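Local coordinates for triacylglycerol lipase (PDB 3O0D), which probably hydrolyses triacylglycerols to release fatty acids, as a glycosylated, extracellular lipase of the alpha/beta-hydrolase fold, at residues N16-Y21 against S260-C265; G70-D75 against K79-V84; D93-I98 against N284-H289; A168-I173 against P190-A195. One frame throughout, in Å; residues are numbered along the deposited sequence.

Contact 1: N16-Y21 against S260-C265; sequences NFFEKY and SNVVMC
F18 and M264 carry this contact, with V262 filling in beside them. The sulfur of M264 comes up to the far end of the phenyl ring, SD lying 4.1 Å from CZ of F18. Measured to the centre of the F18 ring, SD is 5.2 Å away and 71° off the normal, so this Met-aromatic contact is oblique, neither squarely over the ring nor in its plane. The methionine gets there by folding: its CB does not itself aim at the helix, but bends at chi2 (-58°) and chi3 (-72°) swing the thioether round to the ring. F18 needs no such detour. Its CB already points at the strand, and the ring reaches across a backbone gap of 9.6 Å between CA of F18 and CA of V262. V262, one of whose methyls takes part, approaches the same ring obliquely at a different carbon, with CG1 4.4 Å from CD2 of F18. No hydrogen bond links the segments, and the contact is a small, buried, apolar one. Around it, V248 of the adjoining strand 247-250 touches F18, V262 and M264 alike, while Y223 meets the F18 ring edge to face. Strand 262-265 is tied by backbone bonds to strands 247-250 and 3-8, and C265 at its end is disulfide-bonded to C273. The arrangement is the layered packing of an alpha/beta hydrolase: an amphipathic helix, 12-27, laid by its apolar side on the large central sheet.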
loop_
_atom_site.group_PDB
_atom_site.type_symbol
_atom_site.label_atom_id
_atom_site.label_comp_id
_atom_site.label_asym_id
_atom_site.label_seq_id
_atom_site.Cartn_x
_atom_site.Cartn_y
_atom_site.Cartn_z
ATOM N N ASN A 16 -0.341 13.126 10.979
ATOM C CA ASN A 16 -0.863 13.883 9.849
ATOM C C ASN A 16 -0.283 13.348 8.477
ATOM O O ASN A 16 -1.013 13.376 7.441
ATOM C CB ASN A 16 -0.476 15.351 9.937
ATOM C CG ASN A 16 -1.159 16.055 11.114
ATOM O OD1 ASN A 16 -2.110 15.548 11.671
ATOM N ND2 ASN A 16 -0.609 17.226 11.508
ATOM N N PHE A 17 0.927 12.798 8.567
ATOM C CA PHE A 17 1.588 12.223 7.427
ATOM C C PHE A 17 0.853 10.927 7.012
ATOM O O PHE A 17 0.484 10.756 5.823
ATOM C CB PHE A 17 3.002 11.927 7.858
ATOM C CG PHE A 17 3.754 10.959 6.940
ATOM C CD1 PHE A 17 4.353 11.379 5.740
ATOM C CD2 PHE A 17 3.958 9.686 7.422
ATOM C CE1 PHE A 17 5.164 10.382 5.020
ATOM C CE2 PHE A 17 4.676 8.732 6.712
ATOM C CZ PHE A 17 5.262 9.106 5.514
ATOM N N PHE A 18 0.524 10.083 7.977
ATOM C CA PHE A 18 -0.230 8.885 7.605
ATOM C C PHE A 18 -1.603 9.242 7.051
ATOM O O PHE A 18 -2.043 8.684 6.095
ATOM C CB PHE A 18 -0.356 7.945 8.793
ATOM C CG PHE A 18 0.970 7.407 9.288
ATOM C CD1 PHE A 18 1.884 6.844 8.418
ATOM C CD2 PHE A 18 1.302 7.434 10.614
ATOM C CE1 PHE A 18 3.052 6.345 8.872
ATOM C CE2 PHE A 18 2.493 6.928 11.060
ATOM C CZ PHE A 18 3.368 6.411 10.201
ATOM N N GLU A 19 -2.271 10.176 7.699
ATOM C CA GLU A 19 -3.609 10.611 7.230
ATOM C C GLU A 19 -3.569 11.110 5.837
ATOM O O GLU A 19 -4.461 10.836 5.030
ATOM C CB GLU A 19 -4.153 11.645 8.224
ATOM C CG GLU A 19 -5.515 12.226 7.828
ATOM C CD GLU A 19 -5.977 13.283 8.880
ATOM O OE1 GLU A 19 -5.309 14.334 8.987
ATOM O OE2 GLU A 19 -6.971 12.964 9.569
ATOM N N LYS A 20 -2.510 11.865 5.523
ATOM C CA LYS A 20 -2.327 12.317 4.151
ATOM C C LYS A 20 -2.386 11.198 3.083
ATOM O O LYS A 20 -3.171 11.366 2.076
ATOM C CB LYS A 20 -0.991 13.102 4.021
ATOM C CG LYS A 20 -0.677 13.380 2.547
ATOM C CD LYS A 20 0.680 14.172 2.537
ATOM C CE LYS A 20 1.198 14.233 1.106
ATOM N NZ LYS A 20 2.485 15.024 1.041
ATOM N N TYR A 21 -1.651 10.125 3.362
ATOM C CA TYR A 21 -1.573 8.994 2.369
ATOM C C TYR A 21 -2.940 8.267 2.432
ATOM O O TYR A 21 -3.503 7.821 1.366
ATOM C CB TYR A 21 -0.320 8.083 2.503
ATOM C CG TYR A 21 0.847 8.936 2.077
ATOM C CD1 TYR A 21 1.107 9.153 0.711
ATOM C CD2 TYR A 21 1.583 9.619 3.025
ATOM C CE1 TYR A 21 2.063 9.996 0.302
ATOM C CE2 TYR A 21 2.583 10.503 2.586
ATOM C CZ TYR A 21 2.783 10.675 1.238
ATOM O OH TYR A 21 3.755 11.539 0.808
ATOM N N SER A 260 -3.184 8.915 20.379
ATOM C CA SER A 260 -2.602 7.894 21.231
ATOM C C SER A 260 -2.760 6.457 20.643
ATOM O O SER A 260 -2.117 5.543 21.147
ATOM C CB SER A 260 -3.310 7.932 22.587
ATOM O OG SER A 260 -4.727 7.935 22.426
ATOM N N ASN A 261 -3.637 6.345 19.679
ATOM C CA ASN A 261 -4.087 5.009 19.258
ATOM C C ASN A 261 -3.608 4.645 17.863
ATOM O O ASN A 261 -4.032 3.610 17.306
ATOM C CB ASN A 261 -5.577 4.930 19.327
ATOM C CG ASN A 261 -6.005 4.668 20.751
ATOM O OD1 ASN A 261 -6.375 3.502 21.163
ATOM N ND2 ASN A 261 -5.948 5.699 21.533
ATOM N N VAL A 262 -2.603 5.342 17.355
ATOM C CA VAL A 262 -1.922 4.853 16.148
ATOM C C VAL A 262 -0.446 4.502 16.612
ATOM O O VAL A 262 0.256 5.397 17.134
ATOM C CB VAL A 262 -1.899 5.935 15.074
ATOM C CG1 VAL A 262 -1.151 5.454 13.750
ATOM C CG2 VAL A 262 -3.288 6.496 14.691
ATOM N N VAL A 263 0.002 3.263 16.427
ATOM C CA VAL A 263 1.250 2.845 17.075
ATOM C C VAL A 263 2.156 2.243 15.976
ATOM O O VAL A 263 1.659 1.686 14.979
ATOM C CB VAL A 263 1.037 1.860 18.258
ATOM C CG1 VAL A 263 0.312 2.585 19.424
ATOM C CG2 VAL A 263 0.244 0.566 17.776
ATOM N N MET A 264 3.483 2.312 16.208
ATOM C CA MET A 264 4.413 1.656 15.285
ATOM C C MET A 264 4.740 0.290 15.886
ATOM O O MET A 264 5.037 0.176 17.082
ATOM C CB MET A 264 5.719 2.500 15.286
ATOM C CG MET A 264 5.562 4.001 14.946
ATOM S SD MET A 264 4.826 4.220 13.341
ATOM C CE MET A 264 6.204 3.727 12.199
ATOM N N CYS A 265 4.605 -0.782 15.078
ATOM C CA CYS A 265 4.722 -2.154 15.611
ATOM C C CYS A 265 6.066 -2.696 15.187
ATOM O O CYS A 265 6.363 -2.543 14.032
ATOM C CB CYS A 265 3.651 -3.011 14.888
ATOM S SG CYS A 265 1.981 -2.284 15.251
#

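Contact 2: G70-D75 against K79-V84; sequences GYLAVD and KQIYLV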
loop_
_atom_site.group_PDB
_atom_site.type_symbol
_atom_site.label_atom_id
_atom_site.label_comp_id
_atom_site.label_asym_id
_atom_site.label_seq_id
_atom_site.Cartn_x
_atom_site.Cartn_y
_atom_site.Cartn_z
ATOM N N GLY A 70 -6.437 3.673 -10.923
ATOM C CA GLY A 70 -5.654 4.622 -10.014
ATOM C C GLY A 70 -5.257 5.810 -10.836
ATOM O O GLY A 70 -5.847 6.177 -11.862
ATOM N N TYR A 71 -4.297 6.583 -10.267
ATOM C CA TYR A 71 -3.979 7.839 -10.981
ATOM C C TYR A 71 -2.526 8.246 -10.637
ATOM O O TYR A 71 -1.889 7.725 -9.715
ATOM C CB TYR A 71 -4.901 9.026 -10.587
ATOM C CG TYR A 71 -4.830 9.369 -9.062
ATOM C CD1 TYR A 71 -3.935 10.383 -8.575
ATOM C CD2 TYR A 71 -5.698 8.795 -8.160
ATOM C CE1 TYR A 71 -3.888 10.693 -7.216
ATOM C CE2 TYR A 71 -5.656 9.109 -6.761
ATOM C CZ TYR A 71 -4.760 10.085 -6.348
ATOM O OH TYR A 71 -4.740 10.417 -5.004
ATOM N N LEU A 72 -2.029 9.115 -11.496
ATOM C CA LEU A 72 -0.710 9.671 -11.344
ATOM C C LEU A 72 -0.958 11.134 -11.173
ATOM O O LEU A 72 -1.623 11.811 -11.989
ATOM C CB LEU A 72 0.083 9.375 -12.643
ATOM C CG LEU A 72 1.514 9.909 -12.765
ATOM C CD1 LEU A 72 2.452 9.481 -11.653
ATOM C CD2 LEU A 72 2.044 9.512 -14.190
ATOM N N ALA A 73 -0.321 11.752 -10.119
ATOM C CA ALA A 73 -0.498 13.213 -9.971
ATOM C C ALA A 73 0.837 13.830 -9.516
ATOM O O ALA A 73 1.735 13.096 -9.082
ATOM C CB ALA A 73 -1.543 13.479 -8.860
ATOM N N VAL A 74 0.934 15.169 -9.627
ATOM C CA VAL A 74 2.169 15.900 -9.214
ATOM C C VAL A 74 1.711 16.964 -8.191
ATOM O O VAL A 74 0.815 17.757 -8.475
ATOM C CB VAL A 74 2.795 16.593 -10.411
ATOM C CG1 VAL A 74 4.052 17.388 -9.900
ATOM C CG2 VAL A 74 3.256 15.515 -11.419
ATOM N N ASP A 75 2.377 16.983 -7.036
ATOM C CA ASP A 75 2.000 17.938 -5.939
ATOM C C ASP A 75 3.245 18.896 -5.933
ATOM O O ASP A 75 4.354 18.537 -5.492
ATOM C CB ASP A 75 1.923 17.191 -4.666
ATOM C CG ASP A 75 1.464 18.075 -3.489
ATOM O OD1 ASP A 75 1.788 19.282 -3.537
ATOM O OD2 ASP A 75 0.824 17.556 -2.546
ATOM N N LYS A 79 6.309 19.019 -3.512
ATOM C CA LYS A 79 7.369 18.535 -4.472
ATOM C C LYS A 79 7.460 17.025 -4.536
ATOM O O LYS A 79 8.506 16.386 -4.262
ATOM C CB LYS A 79 8.755 19.118 -4.036
ATOM C CG LYS A 79 8.930 20.633 -4.389
ATOM C CD LYS A 79 7.974 21.424 -3.605
ATOM C CE LYS A 79 8.053 23.023 -3.732
ATOM N NZ LYS A 79 7.280 23.655 -2.594
ATOM N N GLN A 80 6.302 16.403 -4.836
ATOM C CA GLN A 80 6.219 14.957 -4.886
ATOM C C GLN A 80 5.418 14.600 -6.159
ATOM O O GLN A 80 4.623 15.397 -6.665
ATOM C CB GLN A 80 5.443 14.363 -3.695
ATOM C CG GLN A 80 6.296 14.545 -2.389
ATOM C CD GLN A 80 5.497 14.103 -1.195
ATOM O OE1 GLN A 80 4.439 14.647 -0.914
ATOM N NE2 GLN A 80 5.922 13.010 -0.568
ATOM N N ILE A 81 5.689 13.373 -6.581
ATOM C CA ILE A 81 4.883 12.724 -7.665
ATOM C C ILE A 81 4.165 11.578 -6.925
ATOM O O ILE A 81 4.791 10.766 -6.234
ATOM C CB ILE A 81 5.851 12.110 -8.707
ATOM C CG1 ILE A 81 6.581 13.263 -9.420
ATOM C CG2 ILE A 81 4.968 11.276 -9.752
ATOM C CD1 ILE A 81 7.895 12.785 -10.255
ATOM N N TYR A 82 2.851 11.522 -7.134
ATOM C CA TYR A 82 2.047 10.457 -6.462
ATOM C C TYR A 82 1.589 9.404 -7.479
ATOM O O TYR A 82 1.089 9.814 -8.488
ATOM C CB TYR A 82 0.781 11.074 -5.942
ATOM C CG TYR A 82 0.951 12.119 -4.873
ATOM C CD1 TYR A 82 1.930 11.982 -3.915
ATOM C CD2 TYR A 82 0.071 13.156 -4.823
ATOM C CE1 TYR A 82 2.067 12.993 -2.897
ATOM C CE2 TYR A 82 0.211 14.216 -3.812
ATOM C CZ TYR A 82 1.202 14.031 -2.877
ATOM O OH TYR A 82 1.396 14.977 -1.891
ATOM N N LEU A 83 1.847 8.138 -7.183
ATOM C CA LEU A 83 1.193 7.067 -7.936
ATOM C C LEU A 83 0.245 6.365 -6.892
ATOM O O LEU A 83 0.697 5.924 -5.874
ATOM C CB LEU A 83 2.245 6.070 -8.387
ATOM C CG LEU A 83 1.590 4.824 -9.075
ATOM C CD1 LEU A 83 0.708 5.228 -10.245
ATOM C CD2 LEU A 83 2.757 3.935 -9.550
ATOM N N VAL A 84 -1.055 6.319 -7.257
ATOM C CA VAL A 84 -2.030 5.799 -6.295
ATOM C C VAL A 84 -2.761 4.690 -7.047
ATOM O O VAL A 84 -3.145 4.874 -8.203
ATOM C CB VAL A 84 -3.026 6.866 -5.988
ATOM C CG1 VAL A 84 -4.247 6.298 -5.141
ATOM C CG2 VAL A 84 -2.326 8.031 -5.136
#
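The phenol of Y82 donates a hydrogen bond to D75, its OH 2.7 Å from OD2. It meets that oxygen on the anti side and 30° out of the carboxylate plane, with ring and carboxylate planes nearly perpendicular. CG of D75 stands opposite its own backbone N (chi1 -177°), which sets the carboxylate beside the phenol; CB also rests 3.5 Å from CE2 of Y82. The other oxygen, OD1, accepts from the backbone N of S78, so the carboxylate ties the strand to its own turn. These two strands, 68-75 and 80-87, form an antiparallel beta hairpin inside the large sheet of the alpha/beta-hydrolase fold. Y71 with V84, A73 with Y82 and D75 with Q80 are hydrogen-bonded pairs, each joined by two backbone bonds; L72 with L83 and V74 with I81 are non-hydrogen-bonded. At the turn end two residues, K79 and Q80, stand opposite the single D75, a G1 beta bulge in which K79 takes a left-handed backbone, phi 55°. On the side of Y71 and A73, the V84 side chain lies over one face of the Y71 ring in a CH-pi contact, CB 3.8 Å from the ring centre, and CG2 comes within 3.4 Å of the Y71 OH. That hydroxyl is bonded in turn to the carbonyl O of L24 on helix 12-27. Putting an alanine at Y71 would probably open a gap over V84 and leave the L24 carbonyl without this partner. On the other side of the sheet L72 and I81 run side by side, CD1 of L72 3.6 Å from CG2 of I81, and helix 127-150 lies against L72 and V74.

Contact 3: D93-I98 against N284-H289; sequences DVITDI and NVIGNH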
loop_
_atom_site.group_PDB
_atom_site.type_symbol
_atom_site.label_atom_id
_atom_site.label_comp_id
_atom_site.label_asym_id
_atom_site.label_seq_id
_atom_site.Cartn_x
_atom_site.Cartn_y
_atom_site.Cartn_z
ATOM N N ASP A 93 -15.372 -9.024 -3.925
ATOM C CA ASP A 93 -14.862 -10.020 -4.909
ATOM C C ASP A 93 -13.359 -10.269 -4.804
ATOM O O ASP A 93 -12.880 -11.433 -4.826
ATOM C CB ASP A 93 -15.186 -9.675 -6.361
ATOM C CG ASP A 93 -16.727 -9.600 -6.664
ATOM O OD1 ASP A 93 -17.612 -9.977 -5.819
ATOM O OD2 ASP A 93 -17.031 -9.124 -7.770
ATOM N N VAL A 94 -12.578 -9.177 -4.724
ATOM C CA VAL A 94 -11.162 -9.357 -4.609
ATOM C C VAL A 94 -10.783 -10.074 -3.297
ATOM O O VAL A 94 -9.941 -10.990 -3.308
ATOM C CB VAL A 94 -10.504 -7.966 -4.752
ATOM C CG1 VAL A 94 -9.006 -8.151 -4.548
ATOM C CG2 VAL A 94 -10.815 -7.438 -6.148
ATOM N N ILE A 95 -11.359 -9.674 -2.123
ATOM C CA ILE A 95 -10.896 -10.276 -0.879
ATOM C C ILE A 95 -11.288 -11.766 -0.858
ATOM O O ILE A 95 -10.582 -12.582 -0.288
ATOM C CB ILE A 95 -11.508 -9.517 0.324
ATOM C CG1 ILE A 95 -10.895 -8.122 0.323
ATOM C CG2 ILE A 95 -11.391 -10.287 1.681
ATOM C CD1 ILE A 95 -11.738 -7.072 1.095
ATOM N N THR A 96 -12.456 -12.068 -1.459
ATOM C CA THR A 96 -12.873 -13.482 -1.487
ATOM C C THR A 96 -11.832 -14.272 -2.253
ATOM O O THR A 96 -11.419 -15.336 -1.790
ATOM C CB THR A 96 -14.291 -13.696 -2.086
ATOM O OG1 THR A 96 -15.281 -12.959 -1.315
ATOM C CG2 THR A 96 -14.630 -15.181 -2.001
ATOM N N ASP A 97 -11.375 -13.776 -3.406
ATOM C CA ASP A 97 -10.325 -14.483 -4.105
ATOM C C ASP A 97 -9.057 -14.657 -3.331
ATOM O O ASP A 97 -8.418 -15.713 -3.326
ATOM C CB ASP A 97 -10.041 -13.753 -5.385
ATOM C CG ASP A 97 -9.592 -14.638 -6.412
ATOM O OD1 ASP A 97 -8.455 -15.166 -6.248
ATOM O OD2 ASP A 97 -10.392 -14.805 -7.377
ATOM N N ILE A 98 -8.593 -13.602 -2.655
ATOM C CA ILE A 98 -7.361 -13.714 -1.942
ATOM C C ILE A 98 -7.408 -14.687 -0.761
ATOM O O ILE A 98 -6.415 -15.378 -0.454
ATOM C CB ILE A 98 -6.991 -12.292 -1.405
ATOM C CG1 ILE A 98 -6.782 -11.335 -2.547
ATOM C CG2 ILE A 98 -5.887 -12.341 -0.383
ATOM C CD1 ILE A 98 -6.734 -9.794 -1.994
ATOM N N ASN A 284 -16.814 -8.080 11.128
ATOM C CA ASN A 284 -17.318 -7.228 10.049
ATOM C C ASN A 284 -16.300 -6.816 8.980
ATOM O O ASN A 284 -15.669 -5.678 8.988
ATOM C CB ASN A 284 -17.731 -5.933 10.695
ATOM C CG ASN A 284 -18.583 -5.155 9.829
ATOM O OD1 ASN A 284 -19.415 -5.704 9.101
ATOM N ND2 ASN A 284 -18.463 -3.844 9.907
ATOM N N VAL A 285 -16.107 -7.728 8.038
ATOM C CA VAL A 285 -14.842 -7.757 7.297
ATOM C C VAL A 285 -14.717 -6.496 6.408
ATOM O O VAL A 285 -13.727 -5.798 6.531
ATOM C CB VAL A 285 -14.811 -9.072 6.433
ATOM C CG1 VAL A 285 -13.678 -9.040 5.300
ATOM C CG2 VAL A 285 -14.638 -10.317 7.303
ATOM N N ILE A 286 -15.677 -6.196 5.542
ATOM C CA ILE A 286 -15.577 -5.039 4.640
ATOM C C ILE A 286 -15.537 -3.752 5.482
ATOM O O ILE A 286 -14.638 -2.920 5.283
ATOM C CB ILE A 286 -16.652 -4.945 3.538
ATOM C CG1 ILE A 286 -16.544 -6.098 2.571
ATOM C CG2 ILE A 286 -16.570 -3.634 2.726
ATOM C CD1 ILE A 286 -15.191 -6.251 1.837
ATOM N N GLY A 287 -16.460 -3.588 6.461
ATOM C CA GLY A 287 -16.494 -2.315 7.137
ATOM C C GLY A 287 -15.167 -2.024 7.823
ATOM O O GLY A 287 -14.696 -0.838 7.801
ATOM N N ASN A 288 -14.545 -3.025 8.460
ATOM C CA ASN A 288 -13.326 -2.800 9.238
ATOM C C ASN A 288 -12.170 -2.538 8.286
ATOM O O ASN A 288 -11.229 -1.844 8.621
ATOM C CB ASN A 288 -12.926 -4.026 10.046
ATOM C CG ASN A 288 -13.937 -4.324 11.193
ATOM O OD1 ASN A 288 -14.658 -3.436 11.607
ATOM N ND2 ASN A 288 -13.925 -5.537 11.716
ATOM N N HIS A 289 -12.281 -3.082 7.092
ATOM C CA HIS A 289 -11.262 -2.814 6.059
ATOM C C HIS A 289 -11.345 -1.431 5.457
ATOM O O HIS A 289 -10.352 -0.949 4.858
ATOM C CB HIS A 289 -11.474 -3.859 4.939
ATOM C CG HIS A 289 -10.454 -3.811 3.806
ATOM N ND1 HIS A 289 -9.086 -3.837 4.030
ATOM C CD2 HIS A 289 -10.626 -3.889 2.456
ATOM C CE1 HIS A 289 -8.458 -3.967 2.858
ATOM N NE2 HIS A 289 -9.373 -3.955 1.892
#
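Apolar contacts come first, and all pass through I95. Its CD1 methyl meets CD1 of I286 at 3.6 Å, the two side chains meeting at a slant. I95 is drawn out at chi2 (159°), which projects its end methyl well beyond the helix, whereas I286 is bent at chi2 (-58°) and turns its CD1 in to meet it. The other branch of I95 makes a longer contact, CG2 lying 4.5 Å from CG1 of V285. The second kind is methyl against imidazole: the same I95 CD1 stands 3.6 Å from CD2 of H289 and 4.0 Å from its NE2; the two side chains come at each other from opposing helices, and the methyl meets the ring obliquely. The polar bonds belong to H289 and lead elsewhere. NE2 is hydrogen-bonded to OG of S162 and ND1 to OD2 of D230, a geometry consistent with the Ser-His-Asp triad of a lipase, and those two bonds hold the imidazole at both nitrogens. I95 thus abuts what is probably the catalytic histidine. The axes of the two short helical segments come no nearer than 12.0 Å and cross at 107°. Helix 91-100 follows strand 80-87 and probably corresponds to the lid of class 3 lipases; its L91 also touches I286 and H289. Helix 285-290 lies across from the I95 side of helix 91-100, and its H289 reaches S162 at the turn where strand 155-161 passes into helix 163-177.

Contact 4: A168-I173 against P190-A195; sequences ALLFGI and PIVGNA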
loop_
_atom_site.group_PDB
_atom_site.type_symbol
_atom_site.label_atom_id
_atom_site.label_comp_id
_atom_site.label_asym_id
_atom_site.label_seq_id
_atom_site.Cartn_x
_atom_site.Cartn_y
_atom_site.Cartn_z
ATOM N N ALA A 168 1.075 -1.367 -4.758
ATOM C CA ALA A 168 1.997 -0.284 -4.377
ATOM C C ALA A 168 3.335 -0.747 -3.790
ATOM O O ALA A 168 4.368 -0.233 -4.091
ATOM C CB ALA A 168 1.291 0.730 -3.423
ATOM N N LEU A 169 3.261 -1.723 -2.944
ATOM C CA LEU A 169 4.442 -2.371 -2.363
ATOM C C LEU A 169 5.371 -2.909 -3.485
ATOM O O LEU A 169 6.578 -2.556 -3.547
ATOM C CB LEU A 169 4.086 -3.420 -1.343
ATOM C CG LEU A 169 5.276 -4.202 -0.851
ATOM C CD1 LEU A 169 6.273 -3.190 -0.170
ATOM C CD2 LEU A 169 5.021 -5.400 0.105
ATOM N N LEU A 170 4.766 -3.681 -4.397
ATOM C CA LEU A 170 5.548 -4.214 -5.510
ATOM C C LEU A 170 6.030 -3.121 -6.446
ATOM O O LEU A 170 7.197 -3.212 -6.897
ATOM C CB LEU A 170 4.668 -5.224 -6.323
ATOM C CG LEU A 170 4.396 -6.422 -5.467
ATOM C CD1 LEU A 170 3.438 -7.426 -6.300
ATOM C CD2 LEU A 170 5.617 -7.110 -5.059
ATOM N N PHE A 171 5.208 -2.088 -6.704
ATOM C CA PHE A 171 5.621 -1.041 -7.619
ATOM C C PHE A 171 6.756 -0.254 -6.915
ATOM O O PHE A 171 7.746 0.189 -7.602
ATOM C CB PHE A 171 4.455 -0.105 -7.988
ATOM C CG PHE A 171 4.679 0.610 -9.235
ATOM C CD1 PHE A 171 4.023 0.211 -10.407
ATOM C CD2 PHE A 171 5.643 1.651 -9.304
ATOM C CE1 PHE A 171 4.244 0.853 -11.639
ATOM C CE2 PHE A 171 5.900 2.263 -10.497
ATOM C CZ PHE A 171 5.197 1.871 -11.717
ATOM N N GLY A 172 6.655 -0.047 -5.591
ATOM C CA GLY A 172 7.781 0.610 -4.889
ATOM C C GLY A 172 9.094 -0.174 -4.930
ATOM O O GLY A 172 10.215 0.368 -5.115
ATOM N N ILE A 173 8.970 -1.484 -4.877
ATOM C CA ILE A 173 10.123 -2.369 -4.970
ATOM C C ILE A 173 10.708 -2.238 -6.379
ATOM O O ILE A 173 11.965 -2.104 -6.488
ATOM C CB ILE A 173 9.791 -3.810 -4.619
ATOM C CG1 ILE A 173 9.527 -3.924 -3.097
ATOM C CG2 ILE A 173 11.044 -4.744 -4.904
ATOM C CD1 ILE A 173 8.753 -5.189 -2.782
ATOM N N PRO A 190 -2.690 -6.828 1.921
ATOM C CA PRO A 190 -2.606 -8.261 2.210
ATOM C C PRO A 190 -1.131 -8.739 2.174
ATOM O O PRO A 190 -0.238 -7.943 1.695
ATOM C CB PRO A 190 -3.456 -8.884 1.057
ATOM C CG PRO A 190 -3.317 -7.910 -0.128
ATOM C CD PRO A 190 -3.221 -6.485 0.607
ATOM N N ILE A 191 -0.826 -9.931 2.716
ATOM C CA ILE A 191 0.529 -10.461 2.673
ATOM C C ILE A 191 0.908 -10.804 1.210
ATOM O O ILE A 191 0.148 -11.499 0.533
ATOM C CB ILE A 191 0.599 -11.723 3.523
ATOM C CG1 ILE A 191 0.122 -11.462 4.933
ATOM C CG2 ILE A 191 2.102 -12.206 3.628
ATOM C CD1 ILE A 191 -0.198 -12.751 5.713
ATOM N N VAL A 192 2.028 -10.296 0.731
ATOM C CA VAL A 192 2.362 -10.357 -0.669
ATOM C C VAL A 192 3.147 -11.653 -1.069
ATOM O O VAL A 192 2.931 -12.220 -2.191
ATOM C CB VAL A 192 3.099 -9.024 -1.049
ATOM C CG1 VAL A 192 3.702 -9.124 -2.398
ATOM C CG2 VAL A 192 1.992 -7.831 -1.051
ATOM N N GLY A 193 4.058 -12.060 -0.228
ATOM C CA GLY A 193 4.997 -13.168 -0.596
ATOM C C GLY A 193 5.469 -14.024 0.540
ATOM O O GLY A 193 4.946 -14.007 1.648
ATOM N N ASN A 194 6.549 -14.752 0.287
ATOM C CA ASN A 194 7.061 -15.665 1.251
ATOM C C ASN A 194 8.191 -15.117 2.132
ATOM O O ASN A 194 8.459 -13.917 2.108
ATOM C CB ASN A 194 7.474 -16.943 0.441
ATOM C CG ASN A 194 8.784 -16.719 -0.304
ATOM O OD1 ASN A 194 9.157 -15.567 -0.593
ATOM N ND2 ASN A 194 9.520 -17.825 -0.598
ATOM N N ALA A 195 8.803 -15.953 2.973
ATOM C CA ALA A 195 9.822 -15.479 3.928
ATOM C C ALA A 195 11.039 -14.938 3.178
ATOM O O ALA A 195 11.582 -13.895 3.515
ATOM C CB ALA A 195 10.201 -16.564 4.947
#
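V192 offers one methyl to each of two successive leucines on the helix. Its CG1 lies 3.8 Å from CD2 of L170 and 4.1 Å from CG of the same residue, the two side chains running antiparallel past one another. Its CG2 meets CD2 of L169 at 4.1 Å, at an angle. The leucines differ in how they arrive: L169 already points at V192 from CB, while L170 starts off to one side and, with chi1 at -67°, brings its CD2 round. All three residues are buried and no hydrogen bond crosses. One shell out, A166 and F197 also touch V192, and Y133 lies against L170. The V192 backbone is bonded to H126. Farther along, N194 caps helix 195-206, its OD1 accepting from the backbone N of F197, and F197 is also the residue whose side chain touches V192. A bound potassium ion lies about 4 Å from the nearest atom of the L169 side chain. The contact joins helix 163-177 to the loop that leaves strand 183-187 and leads into helix 195-206, with helix 127-150 alongside, where F129 touches P190 and T136 and L144 touch F171.

How the contacts relate
Contact 1 joins two parts of the chain 239 residues apart and encloses contacts 2 and 4; its segments alternate with those of contact 3, which itself encloses contact 4. Contacts 1 and 2 reach the same large sheet at centres 20 Å apart, and helix 12-27 bridges them: K20 NZ and Y21 OH probably hydrogen-bond to the Q80 side chain. Contact 4 touches contact 2 where F171 packs on L83. Contact 3 lies on the other side of the chain's centre from contact 2, their centres 26 Å apart. Contacts 1, 2 and 4 are thus joined through the sheet and its helices, while contact 3, with the probable active site, lies apart, about 4 Å from contact 4 between nearest atoms but not touching it.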